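Lipid II:glycine glycyltransferase (Staphylococcus aureus, PDB 6SNR) probably attaches the first glycine of the pentaglycine interpeptide bridge to the lysine side chain of lipid II, taking the glycine from glycyl-tRNA. Local coordinates at residues 210-215 with 318-323; 50-55 with 80-85; 168-173 with 332-337; 14-19 with 223-228; 352-357 with 375-380. All blocks are in the same frame, centred on the assembly; numbering follows the deposited sequence.

From the N terminus, helix 8-17 opens contact 4, and before that loop closes, contact 2 opens and closes within it, holding strand 50-61 to the start of helix 83-99. Contact 3 opens next at 168-173 and contact 1 at 210-215. Contact 4 then closes at 223-228, so it crosses both. Contact 1 closes at 318-323, inside contact 3, which closes at 332-337. Contact 5, 352-357 with 375-380, follows in series. Contact 2 belongs to the sheet of strand 50-61; contacts 1, 4 and 5 all reach the second sheet, and contact 3 joins two helices beside it. Contact 4 bridges from helix 8-17, packed on the first sheet, to the second.

Contact 1 of 5, residues 210-215 with 318-323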
# COMPACT_ATOMS: atom_id res chain seq x y z
N ILE A 210 1.83 18.55 2.93
CA ILE A 210 1.83 17.83 4.20
C ILE A 210 0.44 17.67 4.84
O ILE A 210 0.15 16.62 5.43
CB ILE A 210 2.81 18.42 5.24
CG1 ILE A 210 2.90 17.53 6.47
CG2 ILE A 210 2.42 19.84 5.65
CD1 ILE A 210 4.03 17.91 7.40
N SER A 211 -0.39 18.71 4.74
CA SER A 211 -1.74 18.69 5.32
C SER A 211 -2.60 17.56 4.75
O SER A 211 -3.44 16.99 5.46
CB SER A 211 -2.45 20.03 5.08
OG SER A 211 -1.78 21.02 5.82
N TYR A 212 -2.39 17.27 3.47
CA TYR A 212 -3.10 16.21 2.77
C TYR A 212 -2.76 14.83 3.37
O TYR A 212 -3.63 14.00 3.61
CB TYR A 212 -2.80 16.25 1.26
CG TYR A 212 -3.39 15.07 0.52
CD1 TYR A 212 -2.67 13.87 0.38
CD2 TYR A 212 -4.66 15.13 -0.03
CE1 TYR A 212 -3.22 12.78 -0.28
CE2 TYR A 212 -5.21 14.05 -0.69
CZ TYR A 212 -4.49 12.88 -0.81
OH TYR A 212 -5.04 11.82 -1.49
N PHE A 213 -1.48 14.62 3.65
CA PHE A 213 -1.06 13.37 4.27
C PHE A 213 -1.42 13.30 5.76
O PHE A 213 -1.76 12.24 6.29
CB PHE A 213 0.44 13.13 3.98
CG PHE A 213 0.74 13.03 2.52
CD1 PHE A 213 0.25 11.97 1.78
CD2 PHE A 213 1.50 13.99 1.88
CE1 PHE A 213 0.48 11.89 0.43
CE2 PHE A 213 1.74 13.90 0.52
CZ PHE A 213 1.24 12.85 -0.21
N GLU A 214 -1.36 14.43 6.46
CA GLU A 214 -1.75 14.47 7.84
C GLU A 214 -3.24 14.09 8.01
O GLU A 214 -3.57 13.40 8.95
CB GLU A 214 -1.46 15.87 8.41
CG GLU A 214 0.01 16.03 8.81
CD GLU A 214 0.37 17.46 9.19
OE1 GLU A 214 -0.34 18.41 8.79
OE2 GLU A 214 1.41 17.62 9.86
N ASN A 215 -4.07 14.50 7.08
CA ASN A 215 -5.51 14.23 7.12
C ASN A 215 -5.79 12.73 7.08
O ASN A 215 -6.54 12.19 7.88
CB ASN A 215 -6.15 14.89 5.93
CG ASN A 215 -7.65 14.68 5.87
OD1 ASN A 215 -8.36 15.06 6.80
ND2 ASN A 215 -8.14 14.13 4.77
N TYR A 318 -0.25 -0.47 0.15
CA TYR A 318 0.80 0.49 -0.11
C TYR A 318 0.17 1.68 -0.81
O TYR A 318 -0.14 1.63 -1.99
CB TYR A 318 1.89 -0.19 -1.01
CG TYR A 318 2.86 0.78 -1.65
CD1 TYR A 318 3.74 1.50 -0.89
CD2 TYR A 318 2.86 0.99 -3.00
CE1 TYR A 318 4.65 2.39 -1.44
CE2 TYR A 318 3.78 1.85 -3.58
CZ TYR A 318 4.68 2.54 -2.80
OH TYR A 318 5.60 3.45 -3.34
N LEU A 319 -0.08 2.74 -0.06
CA LEU A 319 -0.91 3.85 -0.52
C LEU A 319 -0.12 4.91 -1.28
O LEU A 319 -0.54 5.33 -2.33
CB LEU A 319 -1.62 4.49 0.69
CG LEU A 319 -3.14 4.76 0.73
CD1 LEU A 319 -3.49 6.16 1.20
CD2 LEU A 319 -3.90 4.40 -0.54
N TYR A 320 1.04 5.31 -0.76
CA TYR A 320 1.88 6.32 -1.34
C TYR A 320 3.33 6.01 -0.98
O TYR A 320 3.61 5.58 0.13
CB TYR A 320 1.56 7.73 -0.78
CG TYR A 320 0.23 8.31 -1.20
CD1 TYR A 320 0.07 8.87 -2.44
CD2 TYR A 320 -0.86 8.33 -0.32
CE1 TYR A 320 -1.15 9.41 -2.85
CE2 TYR A 320 -2.09 8.85 -0.70
CZ TYR A 320 -2.22 9.40 -1.95
OH TYR A 320 -3.42 9.93 -2.35
N GLY A 321 4.24 6.27 -1.92
CA GLY A 321 5.69 6.15 -1.68
C GLY A 321 6.47 7.27 -2.35
O GLY A 321 5.99 7.86 -3.33
N ALA A 322 7.65 7.58 -1.81
CA ALA A 322 8.46 8.70 -2.33
C ALA A 322 9.91 8.39 -2.10
O ALA A 322 10.24 7.64 -1.17
CB ALA A 322 8.09 10.02 -1.67
N SER A 323 10.79 8.94 -2.94
CA SER A 323 12.22 8.75 -2.70
C SER A 323 13.01 9.89 -3.32
O SER A 323 12.54 10.50 -4.28
CB SER A 323 12.69 7.40 -3.27
OG SER A 323 12.44 7.31 -4.66
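F213 turns its ring edge to the face of Y320, a T-shaped aromatic pair that packs helix 210-220 on strand 315-323 of a GNAT-like domain. The centroids lie 5.3 Å apart with the planes at 80°, and F213 CE1 stands over the centre of the Y320 ring, 3.9 Å from Y320 CD2. This is the tightly enclosed part: F213 is buried, F192 makes a further edge-to-face pair with it, and L308 of strand 302-312 packs against it. The backbones stay apart, with F213 CA and Y320 CA 9.5 Å from each other, so the rings do the bridging.

Y212, by contrast, forms the thinner side, which solvent partly reaches. With CG anti to the backbone N (chi1 173°), its ring lies with CD1 above the rim of one F213 face and brings Y212 CE1 within 3.9 Å of Y320 CZ. Y320 OH lies at the edge of the Y212 ring, near its plane, and a hydrogen bond of 2.6 Å joins Y212 OH to Y320 OH.

Contact 2 of 5, residues 50-55 with 80-85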
# COMPACT_ATOMS: atom_id res chain seq x y z
N GLU A 50 -27.55 -10.86 14.56
CA GLU A 50 -26.29 -11.07 13.85
C GLU A 50 -26.31 -10.23 12.57
O GLU A 50 -27.17 -10.46 11.71
CB GLU A 50 -26.18 -12.55 13.48
CG GLU A 50 -24.89 -12.97 12.78
CD GLU A 50 -24.91 -14.46 12.44
OE1 GLU A 50 -25.31 -15.26 13.32
OE2 GLU A 50 -24.56 -14.83 11.30
N VAL A 51 -25.35 -9.32 12.43
CA VAL A 51 -25.23 -8.52 11.20
C VAL A 51 -24.88 -9.43 10.00
O VAL A 51 -23.99 -10.30 10.11
CB VAL A 51 -24.13 -7.45 11.37
CG1 VAL A 51 -23.90 -6.65 10.06
CG2 VAL A 51 -24.44 -6.51 12.54
N GLN A 52 -25.53 -9.22 8.86
CA GLN A 52 -25.22 -9.96 7.60
C GLN A 52 -24.64 -9.03 6.51
O GLN A 52 -24.06 -9.52 5.53
CB GLN A 52 -26.43 -10.74 7.07
CG GLN A 52 -26.86 -11.91 7.95
CD GLN A 52 -27.97 -12.72 7.31
OE1 GLN A 52 -28.12 -12.74 6.08
NE2 GLN A 52 -28.76 -13.40 8.13
N GLY A 53 -24.77 -7.72 6.67
CA GLY A 53 -24.13 -6.77 5.71
C GLY A 53 -24.17 -5.35 6.23
O GLY A 53 -25.06 -4.99 7.00
N VAL A 54 -23.21 -4.52 5.80
CA VAL A 54 -23.16 -3.12 6.14
C VAL A 54 -22.75 -2.31 4.95
O VAL A 54 -22.30 -2.87 3.93
CB VAL A 54 -22.16 -2.84 7.28
CG1 VAL A 54 -22.49 -3.70 8.48
CG2 VAL A 54 -20.72 -3.12 6.81
N ALA A 55 -22.92 -1.02 5.06
CA ALA A 55 -22.42 -0.10 4.06
C ALA A 55 -22.29 1.29 4.64
O ALA A 55 -23.08 1.73 5.48
CB ALA A 55 -23.32 -0.12 2.82
N TYR A 80 -22.41 -11.18 -1.94
CA TYR A 80 -23.25 -10.81 -3.10
C TYR A 80 -24.10 -12.01 -3.56
O TYR A 80 -25.02 -11.81 -4.36
CB TYR A 80 -22.44 -10.18 -4.25
CG TYR A 80 -22.11 -8.74 -3.93
CD1 TYR A 80 -21.05 -8.42 -3.07
CD2 TYR A 80 -22.90 -7.68 -4.39
CE1 TYR A 80 -20.80 -7.09 -2.70
CE2 TYR A 80 -22.67 -6.38 -4.03
CZ TYR A 80 -21.60 -6.07 -3.19
OH TYR A 80 -21.43 -4.77 -2.83
N SER A 81 -23.81 -13.19 -3.02
CA SER A 81 -24.73 -14.33 -3.16
C SER A 81 -25.87 -14.39 -2.13
O SER A 81 -26.75 -15.25 -2.25
CB SER A 81 -23.94 -15.63 -3.11
OG SER A 81 -22.87 -15.60 -4.04
N ASN A 82 -25.86 -13.50 -1.14
CA ASN A 82 -26.94 -13.43 -0.15
C ASN A 82 -27.97 -12.42 -0.67
O ASN A 82 -27.88 -11.21 -0.40
CB ASN A 82 -26.35 -13.01 1.19
CG ASN A 82 -27.36 -13.03 2.32
OD1 ASN A 82 -28.56 -12.91 2.09
ND2 ASN A 82 -26.85 -13.12 3.56
N LYS A 83 -28.94 -12.90 -1.44
CA LYS A 83 -29.93 -12.04 -2.05
C LYS A 83 -30.74 -11.21 -1.04
O LYS A 83 -31.05 -10.04 -1.31
CB LYS A 83 -30.91 -12.85 -2.91
CG LYS A 83 -30.30 -13.49 -4.14
CD LYS A 83 -31.40 -14.08 -5.01
CE LYS A 83 -30.85 -14.69 -6.29
NZ LYS A 83 -30.02 -15.89 -6.05
N GLU A 84 -31.10 -11.82 0.09
CA GLU A 84 -31.93 -11.13 1.07
C GLU A 84 -31.17 -9.97 1.70
O GLU A 84 -31.73 -8.91 1.87
CB GLU A 84 -32.47 -12.08 2.14
CG GLU A 84 -33.52 -13.05 1.62
CD GLU A 84 -34.93 -12.46 1.58
OE1 GLU A 84 -35.09 -11.21 1.52
OE2 GLU A 84 -35.89 -13.27 1.60
N ALA A 85 -29.91 -10.18 2.03
CA ALA A 85 -29.11 -9.12 2.64
C ALA A 85 -28.82 -8.04 1.61
O ALA A 85 -28.86 -6.83 1.91
CB ALA A 85 -27.81 -9.69 3.18
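Q52 and N82 meet through their amides: N82 ND2 donates to Q52 OE1 over 2.8 Å, with an N-H...O angle of 161°. Q52 OE1 lies close to the amide plane of N82, whereas the donor sits 26° off the carbonyl plane of Q52, in keeping with two amides that are not coplanar. A85 CB, 4.2 Å from Q52 OE1, adds the apolar part of this small interface.

N82 is also the N-cap of helix 83-99. Its OD1 accepts from A85 N at 3.0 Å, approached from above the carbonyl plane, 58° out of it. Thus one amide uses its oxygen for the helix and its nitrogen for the strand.

Further out, Q52 and G53 both face V45 on the neighbouring strand 39-47, a classic beta bulge, and R47 and M1 touch the Q52 side chain. The loop before the helix is held by S81 OG to D118 and Y80 O to N122, while A85 also packs on V78.

With both ends of the N82 amide engaged, its flip state is defined: OD1 toward the helix, ND2 toward Q52. The partial positive charge at the helix N terminus would draw on OD1 and might make ND2 a slightly better donor to Q52.

Contact 3 of 5, residues 168-173 with 332-337; sequences RSKVRL and PNHHMQ
The imidazole of H334 is the one flat group in this contact, and K170 CB reaches it obliquely, neither over a face nor at an edge, 3.7 Å from H334 CD2 and 4.0 Å from H334 NE2. N167 and A174, also on helix 165-177, touch the same histidine. With H334 CG anti to the carbonyl carbon (chi1 -63°), the ring is carried out from helix 332-347 to the neighbouring helix. Closer to the backbone, V171 CG2 comes within 4.3 Å of H334 CB, a looser apolar contact on the buried side, where V171 also meets W377.

K170 contributes only the root of its chain: the bend at chi2 (-85°) turns the rest aside, and K170 NZ ends 6.5 Å from H334 NE2 without contact. No hydrogen bond joins the two segments, although H335 ND1 binds T179 OG1 just beyond helix 165-177.

V171 CA and H334 CA, 5.4 Å apart, mark a close helix-helix approach: helix 165-177 packs on helix 332-347, which lies on strand 302-312 of the GNAT-like domain's sheet.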
# COMPACT_ATOMS: atom_id res chain seq x y z
N ARG A 168 14.59 -10.04 -6.83
CA ARG A 168 15.07 -10.76 -5.66
C ARG A 168 16.52 -10.39 -5.39
O ARG A 168 16.92 -10.20 -4.22
CB ARG A 168 15.00 -12.29 -5.83
CG ARG A 168 13.62 -12.85 -6.04
CD ARG A 168 13.55 -14.32 -5.76
NE ARG A 168 14.26 -15.14 -6.76
CZ ARG A 168 13.77 -15.62 -7.91
NH1 ARG A 168 12.50 -15.43 -8.30
NH2 ARG A 168 14.58 -16.39 -8.68
N SER A 169 17.31 -10.31 -6.46
CA SER A 169 18.71 -9.99 -6.30
C SER A 169 18.88 -8.57 -5.72
O SER A 169 19.73 -8.34 -4.85
CB SER A 169 19.48 -10.14 -7.61
OG SER A 169 20.73 -9.48 -7.48
N LYS A 170 18.03 -7.64 -6.17
CA LYS A 170 18.11 -6.25 -5.71
C LYS A 170 17.68 -6.14 -4.25
O LYS A 170 18.24 -5.37 -3.49
CB LYS A 170 17.23 -5.31 -6.54
CG LYS A 170 17.61 -5.12 -8.01
CD LYS A 170 18.66 -4.05 -8.28
CE LYS A 170 18.55 -3.58 -9.74
NZ LYS A 170 19.79 -2.97 -10.29
N VAL A 171 16.65 -6.91 -3.85
CA VAL A 171 16.23 -6.93 -2.45
C VAL A 171 17.35 -7.45 -1.53
O VAL A 171 17.61 -6.88 -0.49
CB VAL A 171 14.91 -7.73 -2.24
CG1 VAL A 171 14.60 -7.90 -0.77
CG2 VAL A 171 13.75 -7.02 -2.98
N ARG A 172 18.01 -8.55 -1.93
CA ARG A 172 19.09 -9.10 -1.12
C ARG A 172 20.20 -8.06 -0.97
O ARG A 172 20.75 -7.93 0.10
CB ARG A 172 19.63 -10.39 -1.73
CG ARG A 172 18.63 -11.55 -1.65
CD ARG A 172 19.32 -12.92 -1.73
NE ARG A 172 18.31 -13.97 -1.88
CZ ARG A 172 17.77 -14.32 -3.03
NH1 ARG A 172 18.21 -13.80 -4.16
NH2 ARG A 172 16.84 -15.28 -3.05
N LEU A 173 20.51 -7.32 -2.04
CA LEU A 173 21.51 -6.25 -1.96
C LEU A 173 21.05 -5.16 -1.02
O LEU A 173 21.78 -4.68 -0.17
CB LEU A 173 21.81 -5.67 -3.32
CG LEU A 173 22.60 -6.59 -4.24
CD1 LEU A 173 22.70 -5.94 -5.61
CD2 LEU A 173 23.97 -6.96 -3.68
N PRO A 332 17.13 1.94 -1.45
CA PRO A 332 16.23 2.15 -0.30
C PRO A 332 14.78 1.72 -0.52
O PRO A 332 14.21 1.17 0.42
CB PRO A 332 16.35 3.64 -0.03
CG PRO A 332 16.58 4.21 -1.38
CD PRO A 332 17.54 3.23 -2.04
N ASN A 333 14.22 1.93 -1.70
CA ASN A 333 12.82 1.52 -1.99
C ASN A 333 12.64 0.01 -1.90
O ASN A 333 11.63 -0.48 -1.43
CB ASN A 333 12.37 2.02 -3.37
CG ASN A 333 12.34 3.54 -3.45
OD1 ASN A 333 12.92 4.16 -4.34
ND2 ASN A 333 11.64 4.16 -2.53
N HIS A 334 13.65 -0.75 -2.31
CA HIS A 334 13.57 -2.22 -2.24
C HIS A 334 13.63 -2.72 -0.82
O HIS A 334 12.88 -3.65 -0.44
CB HIS A 334 14.73 -2.85 -3.05
CG HIS A 334 14.68 -2.53 -4.51
ND1 HIS A 334 15.06 -1.31 -5.01
CD2 HIS A 334 14.28 -3.26 -5.57
CE1 HIS A 334 14.90 -1.31 -6.32
NE2 HIS A 334 14.43 -2.49 -6.68
N HIS A 335 14.46 -2.08 0.00
CA HIS A 335 14.52 -2.38 1.42
C HIS A 335 13.18 -2.07 2.09
O HIS A 335 12.61 -2.91 2.80
CB HIS A 335 15.66 -1.57 2.07
CG HIS A 335 16.08 -2.11 3.39
ND1 HIS A 335 17.02 -1.48 4.20
CD2 HIS A 335 15.67 -3.19 4.07
CE1 HIS A 335 17.14 -2.16 5.32
NE2 HIS A 335 16.35 -3.21 5.26
N MET A 336 12.68 -0.87 1.77
CA MET A 336 11.37 -0.39 2.26
C MET A 336 10.21 -1.34 1.96
O MET A 336 9.47 -1.75 2.90
CB MET A 336 11.04 1.00 1.68
CG MET A 336 10.06 1.77 2.55
SD MET A 336 9.88 3.44 1.89
CE MET A 336 9.27 3.26 0.26
N GLN A 337 10.10 -1.74 0.70
CA GLN A 337 8.99 -2.65 0.28
C GLN A 337 8.99 -3.96 1.04
O GLN A 337 7.97 -4.38 1.59
CB GLN A 337 8.98 -2.94 -1.20
CG GLN A 337 8.57 -1.77 -2.07
CD GLN A 337 7.12 -1.34 -1.84
OE1 GLN A 337 6.30 -2.12 -1.32
NE2 GLN A 337 6.79 -0.12 -2.28

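Contact 4 of 5, residues 14-19 with 223-228; sequences FVKSHP and DGDAEL
K16 and D225 reach toward each other from opposite directions and close a salt bridge, K16 NZ to D225 OD2, of 2.7 Å. The ammonium uses the syn lone pair of OD2, on the side of the second oxygen, yet the grip is lopsided: K16 NZ is 3.4 Å from D225 OD1. K16 CE also approaches D225 OD2, at 3.3 Å. The lysine is extended beyond CG, with chi2 to chi4 all near 180°, and this reach, met by the D225 side chain, bridges the 10.6 Å between K16 CA and D225 CA. D225 is buried, so the ammonium probably offsets the cost of enclosing a carboxylate.

The neighbouring D223 takes a different cation, as its OD2 forms a salt bridge with K28 NZ and stays 5.8 Å from K16 NZ. S17 OG is satisfied by A13 O, one turn back in its own helix, and A226 O accepts from H221 ND1.

Two backbone bonds close the turn before the strand: D225 N to L220 O and G224 N to H221 O. With G224 at positive phi as the C-prime residue, this is a Schellman motif ending helix 210-220, from which the chain passes into strand 226-233.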
# COMPACT_ATOMS: atom_id res chain seq x y z
N PHE A 14 -16.84 -5.55 11.55
CA PHE A 14 -17.49 -6.32 10.53
C PHE A 14 -16.80 -6.15 9.20
O PHE A 14 -16.54 -7.15 8.50
CB PHE A 14 -18.97 -5.92 10.42
CG PHE A 14 -19.74 -6.78 9.44
CD1 PHE A 14 -19.80 -6.46 8.11
CD2 PHE A 14 -20.38 -7.92 9.88
CE1 PHE A 14 -20.51 -7.27 7.22
CE2 PHE A 14 -21.08 -8.72 9.00
CZ PHE A 14 -21.15 -8.40 7.67
N VAL A 15 -16.49 -4.91 8.81
CA VAL A 15 -15.75 -4.64 7.55
C VAL A 15 -14.38 -5.34 7.52
O VAL A 15 -14.00 -5.96 6.54
CB VAL A 15 -15.58 -3.13 7.31
CG1 VAL A 15 -14.71 -2.82 6.07
CG2 VAL A 15 -16.96 -2.43 7.19
N LYS A 16 -13.69 -5.27 8.64
CA LYS A 16 -12.33 -5.80 8.72
C LYS A 16 -12.34 -7.31 8.60
O LYS A 16 -11.40 -7.86 8.00
CB LYS A 16 -11.66 -5.31 10.01
CG LYS A 16 -11.25 -3.84 9.95
CD LYS A 16 -10.71 -3.30 11.26
CE LYS A 16 -10.02 -1.97 11.16
NZ LYS A 16 -9.28 -1.55 12.41
N SER A 17 -13.37 -7.99 9.10
CA SER A 17 -13.45 -9.47 8.99
C SER A 17 -14.23 -10.04 7.80
O SER A 17 -14.24 -11.27 7.56
CB SER A 17 -14.03 -10.04 10.28
OG SER A 17 -15.30 -9.54 10.58
N HIS A 18 -14.88 -9.18 7.03
CA HIS A 18 -15.65 -9.69 5.90
C HIS A 18 -14.75 -9.85 4.67
O HIS A 18 -13.96 -8.95 4.37
CB HIS A 18 -16.81 -8.76 5.59
CG HIS A 18 -17.81 -9.37 4.68
ND1 HIS A 18 -19.00 -9.90 5.11
CD2 HIS A 18 -17.75 -9.59 3.35
CE1 HIS A 18 -19.66 -10.37 4.07
NE2 HIS A 18 -18.93 -10.20 2.99
N PRO A 19 -14.91 -10.94 3.90
CA PRO A 19 -14.10 -11.10 2.69
C PRO A 19 -14.18 -9.91 1.71
O PRO A 19 -13.23 -9.67 0.94
CB PRO A 19 -14.68 -12.36 2.06
CG PRO A 19 -15.14 -13.14 3.19
CD PRO A 19 -15.72 -12.15 4.16
N ASP A 223 -5.74 3.73 15.39
CA ASP A 223 -6.20 2.36 15.33
C ASP A 223 -5.21 1.34 14.74
O ASP A 223 -5.52 0.14 14.64
CB ASP A 223 -7.52 2.30 14.52
CG ASP A 223 -8.59 3.18 15.10
OD1 ASP A 223 -8.85 3.18 16.34
OD2 ASP A 223 -9.18 3.94 14.31
N GLY A 224 -4.05 1.84 14.33
CA GLY A 224 -3.01 1.03 13.72
C GLY A 224 -3.27 0.77 12.23
O GLY A 224 -2.70 -0.12 11.63
N ASP A 225 -4.21 1.50 11.68
CA ASP A 225 -4.60 1.36 10.27
C ASP A 225 -3.91 2.27 9.26
O ASP A 225 -4.24 2.21 8.06
CB ASP A 225 -6.14 1.50 10.16
CG ASP A 225 -6.86 0.37 10.90
OD1 ASP A 225 -6.33 -0.75 10.91
OD2 ASP A 225 -7.99 0.60 11.40
N ALA A 226 -2.99 3.10 9.72
CA ALA A 226 -2.08 3.87 8.88
C ALA A 226 -0.73 3.89 9.59
O ALA A 226 -0.68 4.16 10.79
CB ALA A 226 -2.55 5.25 8.65
N GLU A 227 0.35 3.58 8.85
CA GLU A 227 1.70 3.75 9.37
C GLU A 227 2.60 4.39 8.31
O GLU A 227 2.45 4.14 7.12
CB GLU A 227 2.29 2.41 9.78
CG GLU A 227 1.41 1.66 10.78
CD GLU A 227 1.55 2.16 12.21
OE1 GLU A 227 2.50 2.91 12.54
OE2 GLU A 227 0.69 1.77 13.02
N LEU A 228 3.55 5.20 8.79
CA LEU A 228 4.54 5.81 7.95
C LEU A 228 5.88 5.11 8.15
O LEU A 228 6.28 4.87 9.29
CB LEU A 228 4.70 7.27 8.32
CG LEU A 228 5.82 8.06 7.63
CD1 LEU A 228 5.55 8.21 6.15
CD2 LEU A 228 6.05 9.41 8.31

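Contact 5 of 5, residues 352-357 with 375-380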
# COMPACT_ATOMS: atom_id res chain seq x y z
N TYR A 352 -1.06 -7.70 0.29
CA TYR A 352 -0.36 -6.42 0.24
C TYR A 352 -0.64 -5.84 -1.15
O TYR A 352 -0.21 -6.36 -2.19
CB TYR A 352 1.12 -6.64 0.49
CG TYR A 352 2.01 -5.43 0.52
CD1 TYR A 352 2.59 -4.90 -0.64
CD2 TYR A 352 2.35 -4.85 1.73
CE1 TYR A 352 3.43 -3.81 -0.59
CE2 TYR A 352 3.18 -3.76 1.79
CZ TYR A 352 3.74 -3.25 0.63
OH TYR A 352 4.58 -2.17 0.69
N ASP A 353 -1.48 -4.80 -1.19
CA ASP A 353 -2.05 -4.26 -2.41
C ASP A 353 -1.28 -3.02 -2.85
O ASP A 353 -1.27 -1.97 -2.18
CB ASP A 353 -3.54 -3.96 -2.11
CG ASP A 353 -4.34 -3.58 -3.31
OD1 ASP A 353 -3.78 -3.21 -4.36
OD2 ASP A 353 -5.58 -3.61 -3.17
N PHE A 354 -0.64 -3.11 -4.03
CA PHE A 354 0.07 -1.98 -4.61
C PHE A 354 -0.80 -0.97 -5.34
O PHE A 354 -0.29 -0.00 -5.89
CB PHE A 354 1.11 -2.49 -5.61
CG PHE A 354 2.37 -3.01 -4.99
CD1 PHE A 354 2.46 -4.34 -4.62
CD2 PHE A 354 3.50 -2.22 -4.92
CE1 PHE A 354 3.64 -4.84 -4.08
CE2 PHE A 354 4.70 -2.73 -4.39
CZ PHE A 354 4.76 -4.03 -3.98
N GLY A 355 -2.11 -1.23 -5.40
CA GLY A 355 -3.06 -0.36 -6.06
C GLY A 355 -3.13 -0.55 -7.57
O GLY A 355 -2.72 -1.58 -8.09
N GLY A 356 -3.60 0.49 -8.26
CA GLY A 356 -4.09 0.34 -9.61
C GLY A 356 -3.09 0.08 -10.71
O GLY A 356 -1.94 0.50 -10.64
N THR A 357 -3.61 -0.52 -11.76
CA THR A 357 -2.86 -0.77 -13.00
C THR A 357 -3.82 -0.99 -14.13
O THR A 357 -4.92 -1.46 -13.94
CB THR A 357 -1.93 -1.99 -12.80
OG1 THR A 357 -0.99 -2.08 -13.91
CG2 THR A 357 -2.67 -3.28 -12.69
N LYS A 375 4.69 -5.28 -11.19
CA LYS A 375 4.69 -6.67 -11.63
C LYS A 375 5.86 -7.51 -11.04
O LYS A 375 5.78 -8.71 -11.04
CB LYS A 375 4.69 -6.75 -13.16
CG LYS A 375 6.00 -6.35 -13.86
CD LYS A 375 5.81 -6.47 -15.36
CE LYS A 375 7.13 -6.66 -16.09
NZ LYS A 375 6.91 -6.94 -17.54
N VAL A 376 6.92 -6.86 -10.55
CA VAL A 376 8.10 -7.60 -10.08
C VAL A 376 8.08 -8.00 -8.63
O VAL A 376 9.00 -8.62 -8.13
CB VAL A 376 9.43 -6.86 -10.43
CG1 VAL A 376 9.55 -6.63 -11.92
CG2 VAL A 376 9.58 -5.56 -9.67
N TRP A 377 6.99 -7.62 -7.91
CA TRP A 377 6.90 -7.81 -6.49
C TRP A 377 6.05 -9.01 -6.02
O TRP A 377 5.45 -8.99 -4.92
CB TRP A 377 6.37 -6.48 -5.87
CG TRP A 377 7.46 -5.47 -5.88
CD1 TRP A 377 7.62 -4.45 -6.73
CD2 TRP A 377 8.56 -5.40 -4.96
NE1 TRP A 377 8.77 -3.73 -6.41
CE2 TRP A 377 9.35 -4.29 -5.32
CE3 TRP A 377 8.97 -6.19 -3.87
CZ2 TRP A 377 10.56 -3.96 -4.64
CZ3 TRP A 377 10.14 -5.83 -3.17
CH2 TRP A 377 10.93 -4.73 -3.60
N GLY A 378 6.05 -10.10 -6.79
CA GLY A 378 5.27 -11.26 -6.44
C GLY A 378 3.75 -11.03 -6.45
O GLY A 378 3.00 -11.71 -5.75
N THR A 379 3.35 -10.15 -7.35
CA THR A 379 1.97 -9.72 -7.46
C THR A 379 1.18 -10.54 -8.43
O THR A 379 1.72 -11.01 -9.45
CB THR A 379 1.91 -8.27 -7.95
OG1 THR A 379 2.76 -8.09 -9.09
CG2 THR A 379 2.33 -7.30 -6.84
N TYR A 380 -0.13 -10.67 -8.15
CA TYR A 380 -1.06 -11.12 -9.14
C TYR A 380 -2.02 -10.01 -9.47
O TYR A 380 -2.24 -9.10 -8.67
CB TYR A 380 -1.83 -12.36 -8.71
CG TYR A 380 -2.80 -12.13 -7.56
CD1 TYR A 380 -2.37 -12.31 -6.26
CD2 TYR A 380 -4.12 -11.77 -7.78
CE1 TYR A 380 -3.18 -12.11 -5.20
CE2 TYR A 380 -4.98 -11.60 -6.67
CZ TYR A 380 -4.47 -11.77 -5.39
OH TYR A 380 -5.20 -11.61 -4.22
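F354 extends its ring from strand 351-356 against W377 and T379 of the loop between helix 368-374 and strand 380-383. Its CB points toward that loop, and CG, anti to the carbonyl carbon (chi1 -79°), carries the ring there. Along one side, F354 CD1 lies 3.7 Å from T379 CG2. The next atom, CE1, is shared between T379 CG2 and W377 CB. At the tip, F354 CZ presses on W377 CB at 3.5 Å and on W377 CG at 3.6 Å. Returning along the other side, CE2 stands over one face of the indole, 4.1 Å from W377 CD1, and CD2 packs on Y318 of strand 315-323.

The F354 ring and the five-membered ring of W377 have planes 30° apart and centroids 5.1 Å apart, but are slid so far that they barely overlap. T379 and W377 CB meet the phenyl ring obliquely, whereas Y352 CE1 sits 3.6 Å above the rim of one of its faces. T379 offers its methyl here, since its OG1 bonds K374 O.

In the backbone that carries F354, D353 OD1 accepts from G355 N at 2.8 Å, an Asx turn late in the strand, and K374 NZ binds F354 O and G356 O.

F373 of helix 368-374 meets both aromatic rings, Q337 of helix 332-347 touches both, and strand 351-356 itself runs between strands 315-323 and 146-151.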